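Local atomic coordinates of PTS-dependent dihydroxyacetone kinase, ADP-binding subunit DhaL (Lactococcus lactis subsp. lactis, PDB entry 3CR3), a protein that carries the ADP and ATP of dihydroxyacetone kinase, taking a phosphoryl group from DhaM onto bound ADP and passing it to dihydroxyacetone held by DhaK. Residues G115-Q118 / V119-T123; L155-K159 / G160-Y164; S73-G76 / G77-P81; N133-T137 / D138-K142; S61-F64 / K65-M69. All blocks are in the same frame, centred on the assembly; numbering follows the deposited sequence.

Contact 1 of 5, residues G115-Q118 / V119-T123. With ADP (adenosine-5'-diphosphate), chain G.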
# COMPACT_ATOMS: atom_id res chain seq x y z
N GLY A 115 -21.90 5.25 -0.13
CA GLY A 115 -21.00 4.77 -1.17
C GLY A 115 -20.78 5.77 -2.30
O GLY A 115 -19.94 5.54 -3.14
N LYS A 116 -21.54 6.87 -2.31
CA LYS A 116 -21.40 7.95 -3.32
C LYS A 116 -21.67 7.53 -4.77
O LYS A 116 -21.15 8.14 -5.71
CB LYS A 116 -20.02 8.65 -3.22
CG LYS A 116 -19.96 9.77 -2.17
CD LYS A 116 -19.87 9.24 -0.76
CE LYS A 116 -19.74 10.37 0.26
NZ LYS A 116 -19.87 9.83 1.64
N ALA A 117 -22.49 6.50 -4.96
CA ALA A 117 -22.78 6.00 -6.30
C ALA A 117 -23.95 6.75 -6.92
O ALA A 117 -24.94 7.05 -6.26
CB ALA A 117 -23.05 4.48 -6.27
N GLN A 118 -23.80 7.07 -8.20
CA GLN A 118 -24.88 7.62 -8.99
C GLN A 118 -25.62 6.46 -9.64
O GLN A 118 -25.10 5.35 -9.73
CB GLN A 118 -24.33 8.55 -10.07
CG GLN A 118 -23.75 9.85 -9.53
CD GLN A 118 -22.92 10.57 -10.58
OE1 GLN A 118 -21.70 10.66 -10.47
NE2 GLN A 118 -23.58 11.08 -11.61
N VAL A 119 -26.85 6.70 -10.08
CA VAL A 119 -27.58 5.71 -10.83
C VAL A 119 -26.84 5.42 -12.15
O VAL A 119 -26.36 6.35 -12.81
CB VAL A 119 -29.04 6.16 -11.11
CG1 VAL A 119 -29.83 5.07 -11.84
CG2 VAL A 119 -29.73 6.52 -9.80
N GLY A 120 -26.73 4.14 -12.49
CA GLY A 120 -26.05 3.70 -13.72
C GLY A 120 -24.62 3.27 -13.52
O GLY A 120 -23.92 2.93 -14.48
N GLU A 121 -24.18 3.24 -12.26
CA GLU A 121 -22.79 2.92 -11.97
C GLU A 121 -22.56 1.44 -11.69
O GLU A 121 -21.46 1.06 -11.29
CB GLU A 121 -22.26 3.78 -10.83
CG GLU A 121 -22.15 5.27 -11.18
CD GLU A 121 -21.03 5.91 -10.41
OE1 GLU A 121 -19.86 5.66 -10.75
OE2 GLU A 121 -21.31 6.62 -9.43
N LYS A 122 -23.59 0.64 -11.94
CA LYS A 122 -23.56 -0.83 -11.76
C LYS A 122 -23.46 -1.22 -10.30
O LYS A 122 -22.60 -1.99 -9.92
CB LYS A 122 -22.43 -1.48 -12.59
CG LYS A 122 -22.63 -2.97 -12.95
CD LYS A 122 -21.24 -3.59 -13.18
CE LYS A 122 -21.27 -4.98 -13.77
NZ LYS A 122 -21.71 -5.02 -15.20
N THR A 123 -24.34 -0.66 -9.46
CA THR A 123 -24.43 -1.10 -8.07
C THR A 123 -25.91 -1.25 -7.70
O THR A 123 -26.78 -0.90 -8.51
CB THR A 123 -23.82 -0.08 -7.09
OG1 THR A 123 -24.66 1.08 -7.03
CG2 THR A 123 -22.39 0.32 -7.47
PB ADP G . -17.18 -6.34 -1.18
O1B ADP G . -16.67 -7.74 -1.14
O2B ADP G . -16.55 -5.46 -0.15
O3B ADP G . -17.19 -5.72 -2.58
PA ADP G . -19.84 -7.51 -1.23
O1A ADP G . -19.26 -8.49 -2.19
O2A ADP G . -20.54 -8.09 -0.02
O3A ADP G . -18.74 -6.43 -0.73
O5' ADP G . -20.88 -6.54 -2.00
C5' ADP G . -20.61 -6.11 -3.34
C4' ADP G . -21.75 -5.21 -3.76
O4' ADP G . -21.76 -3.98 -3.01
C3' ADP G . -21.67 -4.79 -5.21
O3' ADP G . -22.28 -5.79 -6.02
C2' ADP G . -22.41 -3.46 -5.25
O2' ADP G . -23.80 -3.60 -5.55
C1' ADP G . -22.34 -2.95 -3.81
N9 ADP G . -21.45 -1.78 -3.74
C8 ADP G . -20.10 -1.85 -3.67
N7 ADP G . -19.58 -0.61 -3.61
C5 ADP G . -20.60 0.26 -3.66
C6 ADP G . -20.74 1.72 -3.65
N6 ADP G . -19.64 2.49 -3.56
N1 ADP G . -21.99 2.25 -3.71
C2 ADP G . -23.09 1.48 -3.78
N3 ADP G . -23.04 0.15 -3.80
C4 ADP G . -21.84 -0.51 -3.75
O HOH W 1 -25.08 2.52 -9.22
O HOH W 2 -20.41 8.81 -8.65

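Contact 2 of 5, residues L155-K159 / G160-Y164. With ADP (adenosine-5'-diphosphate), chain G.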
# COMPACT_ATOMS: atom_id res chain seq x y z
N LEU A 155 -23.63 -2.75 -17.97
CA LEU A 155 -23.02 -1.55 -17.43
C LEU A 155 -21.53 -1.73 -17.13
O LEU A 155 -21.10 -2.82 -16.72
CB LEU A 155 -23.75 -1.11 -16.14
CG LEU A 155 -25.23 -0.70 -16.22
CD1 LEU A 155 -25.84 -0.67 -14.84
CD2 LEU A 155 -25.39 0.67 -16.89
N LEU A 156 -20.77 -0.65 -17.33
CA LEU A 156 -19.40 -0.53 -16.82
C LEU A 156 -19.44 -0.26 -15.32
O LEU A 156 -20.11 0.66 -14.87
CB LEU A 156 -18.64 0.61 -17.52
CG LEU A 156 -17.18 0.87 -17.12
CD1 LEU A 156 -16.27 -0.18 -17.72
CD2 LEU A 156 -16.73 2.25 -17.52
N ALA A 157 -18.73 -1.07 -14.55
CA ALA A 157 -18.62 -0.84 -13.12
C ALA A 157 -17.71 0.35 -12.83
O ALA A 157 -16.56 0.37 -13.25
CB ALA A 157 -18.08 -2.09 -12.42
N THR A 158 -18.21 1.34 -12.11
CA THR A 158 -17.38 2.47 -11.76
C THR A 158 -17.25 2.69 -10.25
O THR A 158 -16.68 3.69 -9.81
CB THR A 158 -17.80 3.75 -12.52
OG1 THR A 158 -19.20 3.98 -12.35
CG2 THR A 158 -17.48 3.59 -14.02
N LYS A 159 -17.73 1.71 -9.48
CA LYS A 159 -17.72 1.76 -8.02
C LYS A 159 -17.44 0.39 -7.42
O LYS A 159 -17.84 -0.65 -7.96
CB LYS A 159 -19.07 2.29 -7.49
CG LYS A 159 -19.34 3.79 -7.75
CD LYS A 159 -18.67 4.67 -6.69
CE LYS A 159 -18.52 6.07 -7.19
NZ LYS A 159 -17.81 6.91 -6.17
N GLY A 160 -16.76 0.39 -6.28
CA GLY A 160 -16.50 -0.86 -5.56
C GLY A 160 -15.41 -1.69 -6.19
O GLY A 160 -14.68 -1.21 -7.07
N ARG A 161 -15.30 -2.94 -5.77
CA ARG A 161 -14.26 -3.84 -6.27
C ARG A 161 -14.36 -4.09 -7.78
O ARG A 161 -13.34 -4.24 -8.46
CB ARG A 161 -14.30 -5.16 -5.52
CG ARG A 161 -13.72 -5.04 -4.11
CD ARG A 161 -13.71 -6.39 -3.46
NE ARG A 161 -13.18 -6.34 -2.11
CZ ARG A 161 -12.02 -6.89 -1.73
NH1 ARG A 161 -11.26 -7.52 -2.63
NH2 ARG A 161 -11.64 -6.82 -0.46
N ALA A 162 -15.60 -4.15 -8.27
CA ALA A 162 -15.91 -4.36 -9.69
C ALA A 162 -15.27 -3.34 -10.62
O ALA A 162 -14.91 -3.66 -11.77
CB ALA A 162 -17.43 -4.37 -9.91
N SER A 163 -15.15 -2.11 -10.13
CA SER A 163 -14.57 -1.01 -10.90
C SER A 163 -13.11 -1.26 -11.27
O SER A 163 -12.62 -0.70 -12.23
CB SER A 163 -14.73 0.31 -10.14
OG SER A 163 -14.03 0.31 -8.90
N TYR A 164 -12.43 -2.16 -10.53
CA TYR A 164 -11.00 -2.42 -10.77
C TYR A 164 -10.81 -3.19 -12.07
O TYR A 164 -9.70 -3.26 -12.60
CB TYR A 164 -10.36 -3.18 -9.59
CG TYR A 164 -10.15 -2.29 -8.39
CD1 TYR A 164 -8.93 -1.67 -8.16
CD2 TYR A 164 -11.18 -2.06 -7.48
CE1 TYR A 164 -8.74 -0.84 -7.05
CE2 TYR A 164 -11.00 -1.23 -6.38
CZ TYR A 164 -9.78 -0.63 -6.17
OH TYR A 164 -9.63 0.21 -5.09
PB ADP G . -17.18 -6.34 -1.18
O1B ADP G . -16.67 -7.74 -1.14
O2B ADP G . -16.55 -5.46 -0.15
O3B ADP G . -17.19 -5.72 -2.58
PA ADP G . -19.84 -7.51 -1.23
O1A ADP G . -19.26 -8.49 -2.19
O2A ADP G . -20.54 -8.09 -0.02
O3A ADP G . -18.74 -6.43 -0.73
O5' ADP G . -20.88 -6.54 -2.00
C5' ADP G . -20.61 -6.11 -3.34
C4' ADP G . -21.75 -5.21 -3.76
O4' ADP G . -21.76 -3.98 -3.01
C3' ADP G . -21.67 -4.79 -5.21
O3' ADP G . -22.28 -5.79 -6.02
C2' ADP G . -22.41 -3.46 -5.25
O2' ADP G . -23.80 -3.60 -5.55
C1' ADP G . -22.34 -2.95 -3.81
N9 ADP G . -21.45 -1.78 -3.74
C8 ADP G . -20.10 -1.85 -3.67
N7 ADP G . -19.58 -0.61 -3.61
C5 ADP G . -20.60 0.26 -3.66
C6 ADP G . -20.74 1.72 -3.65
N6 ADP G . -19.64 2.49 -3.56
N1 ADP G . -21.99 2.25 -3.71
C2 ADP G . -23.09 1.48 -3.78
N3 ADP G . -23.04 0.15 -3.80
C4 ADP G . -21.84 -0.51 -3.75

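Contact 3 of 5, residues S73-G76 / G77-P81. With ADP (adenosine-5'-diphosphate), chain G.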
# COMPACT_ATOMS: atom_id res chain seq x y z
N SER A 73 -22.28 -5.09 11.89
CA SER A 73 -21.31 -5.90 12.62
C SER A 73 -20.88 -7.17 11.87
O SER A 73 -19.69 -7.48 11.82
CB SER A 73 -21.87 -6.28 14.00
OG SER A 73 -22.03 -5.12 14.80
N LYS A 74 -21.84 -7.88 11.29
CA LYS A 74 -21.63 -9.26 10.83
C LYS A 74 -21.26 -9.44 9.33
O LYS A 74 -20.86 -10.53 8.91
CB LYS A 74 -22.83 -10.14 11.20
CG LYS A 74 -23.15 -10.16 12.71
CD LYS A 74 -22.17 -11.03 13.50
CE LYS A 74 -22.45 -11.03 15.00
NZ LYS A 74 -21.96 -9.78 15.68
N VAL A 75 -21.41 -8.38 8.53
CA VAL A 75 -21.00 -8.37 7.12
C VAL A 75 -19.65 -7.63 6.98
O VAL A 75 -19.53 -6.46 7.35
CB VAL A 75 -22.09 -7.69 6.23
CG1 VAL A 75 -21.81 -7.89 4.75
CG2 VAL A 75 -23.47 -8.22 6.57
N GLY A 76 -18.63 -8.32 6.46
CA GLY A 76 -17.28 -7.76 6.39
C GLY A 76 -16.90 -6.99 5.13
O GLY A 76 -15.77 -6.47 5.02
N GLY A 77 -17.83 -6.94 4.17
CA GLY A 77 -17.64 -6.22 2.91
C GLY A 77 -18.50 -4.97 2.80
O GLY A 77 -19.22 -4.60 3.74
N ALA A 78 -18.41 -4.32 1.64
CA ALA A 78 -19.13 -3.08 1.34
C ALA A 78 -20.63 -3.18 1.60
O ALA A 78 -21.26 -2.22 2.03
CB ALA A 78 -18.87 -2.67 -0.12
N SER A 79 -21.21 -4.34 1.35
CA SER A 79 -22.65 -4.51 1.55
C SER A 79 -23.09 -4.25 3.01
O SER A 79 -24.25 -3.91 3.25
CB SER A 79 -23.08 -5.91 1.09
OG SER A 79 -22.36 -6.89 1.83
N GLY A 80 -22.18 -4.40 3.96
CA GLY A 80 -22.46 -4.10 5.38
C GLY A 80 -22.78 -2.63 5.65
O GLY A 80 -23.91 -2.29 6.04
N PRO A 81 -21.78 -1.73 5.48
CA PRO A 81 -22.07 -0.30 5.56
C PRO A 81 -23.24 0.15 4.67
O PRO A 81 -23.97 1.07 5.05
CB PRO A 81 -20.78 0.37 5.09
CG PRO A 81 -19.74 -0.66 5.09
CD PRO A 81 -20.35 -2.01 5.24
PB ADP G . -17.18 -6.34 -1.18
O1B ADP G . -16.67 -7.74 -1.14
O2B ADP G . -16.55 -5.46 -0.15
O3B ADP G . -17.19 -5.72 -2.58
PA ADP G . -19.84 -7.51 -1.23
O1A ADP G . -19.26 -8.49 -2.19
O2A ADP G . -20.54 -8.09 -0.02
O3A ADP G . -18.74 -6.43 -0.73
O5' ADP G . -20.88 -6.54 -2.00
C5' ADP G . -20.61 -6.11 -3.34
C4' ADP G . -21.75 -5.21 -3.76
O4' ADP G . -21.76 -3.98 -3.01
C3' ADP G . -21.67 -4.79 -5.21
O3' ADP G . -22.28 -5.79 -6.02
C2' ADP G . -22.41 -3.46 -5.25
O2' ADP G . -23.80 -3.60 -5.55
C1' ADP G . -22.34 -2.95 -3.81
N9 ADP G . -21.45 -1.78 -3.74
C8 ADP G . -20.10 -1.85 -3.67
N7 ADP G . -19.58 -0.61 -3.61
C5 ADP G . -20.60 0.26 -3.66
C6 ADP G . -20.74 1.72 -3.65
N6 ADP G . -19.64 2.49 -3.56
N1 ADP G . -21.99 2.25 -3.71
C2 ADP G . -23.09 1.48 -3.78
N3 ADP G . -23.04 0.15 -3.80
C4 ADP G . -21.84 -0.51 -3.75

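Contact 4 of 5, residues N133-T137 / D138-K142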
# COMPACT_ATOMS: atom_id res chain seq x y z
N ASN A 133 -38.83 4.44 -8.27
CA ASN A 133 -39.49 5.06 -9.42
C ASN A 133 -40.78 4.30 -9.76
O ASN A 133 -41.83 4.90 -9.95
CB ASN A 133 -38.54 5.15 -10.62
CG ASN A 133 -37.53 6.31 -10.50
OD1 ASN A 133 -37.82 7.34 -9.88
ND2 ASN A 133 -36.37 6.15 -11.12
N ASP A 134 -40.69 2.97 -9.78
CA ASP A 134 -41.83 2.09 -10.05
C ASP A 134 -42.96 2.25 -9.02
O ASP A 134 -44.13 2.35 -9.39
CB ASP A 134 -41.39 0.62 -10.14
CG ASP A 134 -40.77 0.26 -11.49
OD1 ASP A 134 -40.88 1.09 -12.43
OD2 ASP A 134 -40.18 -0.84 -11.61
N LEU A 135 -42.60 2.27 -7.74
CA LEU A 135 -43.57 2.50 -6.66
C LEU A 135 -44.29 3.84 -6.83
O LEU A 135 -45.49 3.93 -6.62
CB LEU A 135 -42.91 2.41 -5.28
CG LEU A 135 -42.33 1.08 -4.79
CD1 LEU A 135 -41.47 1.31 -3.54
CD2 LEU A 135 -43.40 0.03 -4.51
N GLN A 136 -43.54 4.87 -7.23
CA GLN A 136 -44.08 6.22 -7.43
C GLN A 136 -44.96 6.33 -8.67
O GLN A 136 -45.71 7.30 -8.84
CB GLN A 136 -42.93 7.24 -7.47
CG GLN A 136 -42.47 7.71 -6.08
CD GLN A 136 -41.08 8.38 -6.07
OE1 GLN A 136 -40.50 8.70 -7.12
NE2 GLN A 136 -40.56 8.62 -4.87
N THR A 137 -44.88 5.33 -9.54
CA THR A 137 -45.70 5.27 -10.75
C THR A 137 -46.63 4.06 -10.69
O THR A 137 -47.20 3.66 -11.71
CB THR A 137 -44.83 5.23 -12.02
OG1 THR A 137 -43.87 4.17 -11.92
CG2 THR A 137 -44.09 6.56 -12.22
N ASP A 138 -46.78 3.51 -9.49
CA ASP A 138 -47.58 2.31 -9.22
C ASP A 138 -47.38 1.23 -10.28
O ASP A 138 -48.34 0.78 -10.91
CB ASP A 138 -49.06 2.66 -9.09
CG ASP A 138 -49.89 1.50 -8.59
OD1 ASP A 138 -49.40 0.71 -7.74
OD2 ASP A 138 -51.04 1.37 -9.06
N SER A 139 -46.14 0.82 -10.47
CA SER A 139 -45.78 -0.13 -11.52
C SER A 139 -44.68 -1.09 -11.06
O SER A 139 -44.03 -1.72 -11.87
CB SER A 139 -45.35 0.62 -12.79
OG SER A 139 -44.22 1.44 -12.55
N ALA A 140 -44.49 -1.19 -9.74
CA ALA A 140 -43.51 -2.10 -9.17
C ALA A 140 -43.92 -3.55 -9.34
O ALA A 140 -45.08 -3.91 -9.12
CB ALA A 140 -43.26 -1.78 -7.70
N SER A 141 -42.97 -4.39 -9.73
CA SER A 141 -43.23 -5.80 -10.01
C SER A 141 -41.96 -6.62 -10.00
O SER A 141 -40.86 -6.09 -10.26
CB SER A 141 -43.89 -5.94 -11.38
OG SER A 141 -42.91 -5.88 -12.39
N LYS A 142 -42.10 -7.92 -9.74
CA LYS A 142 -40.98 -8.85 -9.81
C LYS A 142 -40.35 -8.86 -11.21
O LYS A 142 -39.13 -8.86 -11.34
CB LYS A 142 -41.40 -10.26 -9.38
CG LYS A 142 -40.35 -11.33 -9.70
CD LYS A 142 -40.39 -12.49 -8.72
CE LYS A 142 -39.48 -13.61 -9.18
NZ LYS A 142 -40.02 -14.27 -10.40
O HOH W 3 -40.15 -2.79 -9.81

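Contact 5 of 5, residues S61-F64 / K65-M69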
# COMPACT_ATOMS: atom_id res chain seq x y z
N SER A 61 -39.66 0.84 13.37
CA SER A 61 -38.38 1.55 13.51
C SER A 61 -37.35 0.72 14.29
O SER A 61 -36.21 0.58 13.85
CB SER A 61 -38.56 2.93 14.16
OG SER A 61 -37.32 3.58 14.34
N GLU A 62 -37.75 0.17 15.45
CA GLU A 62 -36.89 -0.73 16.23
C GLU A 62 -36.37 -1.93 15.44
O GLU A 62 -35.20 -2.31 15.58
CB GLU A 62 -37.59 -1.23 17.50
CG GLU A 62 -38.01 -0.11 18.43
CD GLU A 62 -38.51 -0.60 19.77
OE1 GLU A 62 -38.49 -1.82 20.03
OE2 GLU A 62 -38.92 0.26 20.57
N ILE A 63 -37.23 -2.54 14.63
CA ILE A 63 -36.80 -3.67 13.79
C ILE A 63 -35.68 -3.26 12.84
O ILE A 63 -34.63 -3.91 12.81
CB ILE A 63 -37.95 -4.29 12.98
CG1 ILE A 63 -39.15 -4.59 13.90
CG2 ILE A 63 -37.45 -5.55 12.23
CD1 ILE A 63 -40.41 -5.04 13.18
N PHE A 64 -35.92 -2.19 12.08
CA PHE A 64 -34.94 -1.68 11.13
C PHE A 64 -33.61 -1.32 11.80
O PHE A 64 -32.54 -1.60 11.26
CB PHE A 64 -35.51 -0.48 10.36
CG PHE A 64 -36.67 -0.82 9.42
CD1 PHE A 64 -36.84 -2.11 8.91
CD2 PHE A 64 -37.55 0.17 9.01
CE1 PHE A 64 -37.89 -2.40 8.05
CE2 PHE A 64 -38.60 -0.11 8.15
CZ PHE A 64 -38.77 -1.40 7.66
N LYS A 65 -33.67 -0.71 12.99
CA LYS A 65 -32.46 -0.38 13.75
C LYS A 65 -31.66 -1.63 14.09
O LYS A 65 -30.43 -1.62 14.00
CB LYS A 65 -32.80 0.42 15.02
CG LYS A 65 -31.55 0.86 15.80
CD LYS A 65 -31.80 2.08 16.71
CE LYS A 65 -30.52 2.45 17.50
NZ LYS A 65 -29.31 2.59 16.62
N LYS A 66 -32.36 -2.70 14.47
CA LYS A 66 -31.74 -3.98 14.82
C LYS A 66 -31.11 -4.64 13.58
O LYS A 66 -30.03 -5.25 13.67
CB LYS A 66 -32.78 -4.92 15.46
CG LYS A 66 -32.24 -6.29 15.91
CD LYS A 66 -31.07 -6.17 16.89
CE LYS A 66 -31.53 -5.96 18.33
NZ LYS A 66 -30.35 -5.58 19.18
N VAL A 67 -31.78 -4.50 12.45
CA VAL A 67 -31.27 -5.00 11.17
C VAL A 67 -29.98 -4.24 10.83
O VAL A 67 -28.95 -4.85 10.55
CB VAL A 67 -32.32 -4.88 10.03
CG1 VAL A 67 -31.70 -5.25 8.66
CG2 VAL A 67 -33.51 -5.75 10.33
N ALA A 68 -30.05 -2.92 10.89
CA ALA A 68 -28.90 -2.08 10.57
C ALA A 68 -27.64 -2.45 11.38
O ALA A 68 -26.57 -2.65 10.81
CB ALA A 68 -29.25 -0.62 10.76
N MSE A 69 -27.78 -2.58 12.70
CA MSE A 69 -26.63 -2.88 13.57
C MSE A 69 -26.08 -4.29 13.38
O MSE A 69 -24.87 -4.49 13.42
CB MSE A 69 -26.97 -2.64 15.05
CG MSE A 69 -27.48 -1.24 15.36
SE MSE A 69 -26.28 0.21 14.76
CE MSE A 69 -26.98 0.64 12.99

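Contact 1 of 5, residues G115-Q118 / V119-T123
Glu121 bends back over its own turn and takes the backbone N-H of Gln118, with Glu121 OE2 2.8 Å from Gln118 N and the bond straight at 178°. The oxygen offers its anti lone pair, the one turned away from OE1, while OE1 probably bonds the hydroxyl of Thr158. Glutamate has the length for this: CG sits beside its own backbone N (chi1 -67°), laying the chain against the Gln118 peptide, and Glu121 CG comes within 3.3 Å of Gln118 O. Residues Gln118 to Glu121 form a type II beta turn whose closing bond, from Glu121 N to Gln118 O, is weak. Glycine suits the third position, Gly120, where phi is positive and the preceding carbonyl oxygen leaves no room for a side chain; its N-H goes to Asp126 OD1. A water bridges the turn, donating to Gln118 O at 2.9 Å and accepting from Thr123 OG1 at 2.7 Å and weakly from Glu121 N. A second lies between Gln118 OE1 and Glu121 OE2, with more acceptors round it than it has protons. The same threonine oxygen caps Val125 N, so the hydroxyl is used both as donor and as acceptor at the entry to helix 125-136. Beside the turn lies the adenine: ADP N6 donates to Gly115 O at 3.1 Å, while the small Ala117 brings CB to 3.6 Å from ADP N1. Thr123 packs its CB 3.4 Å from ADP N3. Lys122 points away from the turn, and its buried ammonium is gripped by the carbonyl oxygens of Ser152, Leu155 and Ser169.

Contact 2 of 5, residues L155-K159 / G160-Y164
Ala157 and Ala162 meet methyl to methyl, their CB atoms 3.5 Å apart, tighter than ordinary van der Waals contact, a distance that the small alanine side chains allow. Next to this pair Ser163 lies against the incoming chain, its CB 3.4 Å from Lys159 N, and its CA makes a C-H...O contact with Ala157 O, also 3.4 Å long. Gly160 CA, with no side chain in the way, approaches ADP N7 to 3.7 Å, and the extended Arg161 carries CD to 3.7 Å from ADP O3B, consistent with a part in nucleotide binding; it also touches Asp34, a magnesium ligand. Behind this first shell the turn is tied to itself. Gly160 O accepts Ser163 N at 3.2 Å, and Ser163 OG, set between its own N and carbonyl carbon (chi1 63°), makes a very short bond to the same oxygen. Further out, Ser169 OG holds Ala157 N, and Ala162 rests on Ile32. Tyr164 and Arg161 both reach chains of another protein in the assembly, Tyr164 edge-to-face with an aromatic ring of one. The whole turn belongs to the long loop between helix 142-151 and helix 175-191, in a chain without strands.

Contact 3 of 5, residues S73-G76 / G77-P81
Val75 presses one methyl into the turn that follows it: CG1 comes within 3.1 Å of Ser79 OG, close for a carbon and an oxygen, and lies 3.6 Å from Gly80 N. That branch stands anti to the backbone N (chi1 -170°), which aims it at the start of the next helix, while Val75 CB rests 3.7 Å from Gly80 CA. A branched, compact residue fills this buried corner, and glycine at position 80 lets the chain pass under Val75 O, where a side chain would collide. The solvent side is that of Lys74, which is exposed, reaches nothing in 77-81 and touches Glu47 of helix 37-54. Ser73, next to it, is bonded to an acidic side chain of another protein in the assembly. Between the two helices, 60-74 and 79-94, runs a glycine-rich anion-binding loop that meets the phosphates at the N-terminal end of the second helix. Ala78 N donates to ADP O2B at 2.8 Å in a nearly straight bond (171°), with a second, weak bond to ADP O3A. Ser79 adds its hydroxyl, OG to ADP O2A 2.9 Å. Gly77 has its CA 3.3 Å from ADP O2B, and a side chain there would strike the bridging oxygen O3A. Gly80 N closes the turn on Gly77 O at 3.0 Å. Pro81 suits a first helical turn, where its missing N-H costs no helical bond, and the helix dipole would be expected to add to the attraction for the phosphates.

Contact 4 of 5, residues N133-T137 / D138-K142
Asp134 and Ala140 lie side by side across the end of a helix: Asp134 CB is 3.6 Å from both Ala140 N and Ala140 CA, and Ala140 CB is also touched by Leu135. The alanine methyl thus touches both the aspartate CB and Leu135 CD2, the latter at 3.7 Å, a place where a short apolar group fits. A polar cluster gathers round the neighbouring hydroxyls. Thr137 OG1 and Ser139 OG meet tip to tip at 2.8 Å, each hydroxyl set between its own N and carbonyl carbon (chi1 53° and 61°), which lets the two oxygens meet. Which one gives the proton is unsettled, since Asn133 O and Asp134 O also lie near. Underneath is a Schellman motif: Ser139 N bonds Asp134 O at 2.7 Å, and Asp138 N bonds Leu135 O at 3.2 Å. Asp134 O is gripped twice, Thr137 N and Ser139 N arriving from opposite faces of its carbonyl plane. Asp138 fills the C-prime position with positive phi, a conformation that aspartate tolerates better than most residues. A water then spans the turn, donating to Asp134 OD2 and accepting from Ser141 N. Ser141 itself caps Asn144 N with its hydroxyl and opens helix 142-151. Leu135 turns inward onto Ser101 and Ile104 of helix 100-115, and Ala140 packs on Leu188 of helix 175-191, so the turn joining helices 125-136 and 142-151 sits at the surface over these two.

Contact 5 of 5, residues S61-F64 / K65-M69
Lys65 N bonds Ser61 O at 3.0 Å, the first of four i to i+4 bonds between 61-64 and 65-69. Its chain, bent at the last torsion, leads away from 61-64 and brushes Ser91 of helix 79-94, as befits an exposed lysine. Lys66 N follows onto Glu62 O (3.1 Å); its chain, bent at the second and third torsions, lays its carbons on Ala51 and Leu52 of helix 37-54. Val67 N reaches Ile63 O at 2.9 Å. CG2 of Val67, beside its own backbone N, comes 3.3 Å from the same oxygen, and stands off the Ile63 CG2 branch by 4.4 Å. Both face Leu11 of helix 4-20, where branched apolar residues fill the inter-helix space. Ala68 N closes on Phe64 O at 2.8 Å, the small methyl lying close to that carbonyl. The Phe64 side chain touches Thr7 and Trp10 of helix 4-20. Met69, present as selenomethionine, continues the series through its N to Lys65 O and packs on Leu88 of helix 79-94. Such a helix, polar on one side and apolar toward its neighbours, is characteristic of the antiparallel helical barrel of the DhaL family.

In the fold
Contacts 1, 2 and 3 surround one ADP: contact 1 borders the adenine, contact 3 holds the phosphates, and contact 2 passes from the base to the diphosphate. Contacts 1 and 2 touch directly, with centres 9 Å apart, so the two loops together form one side of the base pocket. Contact 3 lies about 18 Å, centre to centre, from each of them and touches neither (nearest atoms about 7 and 6 Å apart); ADP is in contact with all three. Contact 5 adjoins contact 3, with centres 15 Å apart, and lies further back on the same helix, 60-74. Contact 4 ends helix 125-136 at the surface, away from the ADP and magnesium sites, its centre 20 Å from that of contact 1.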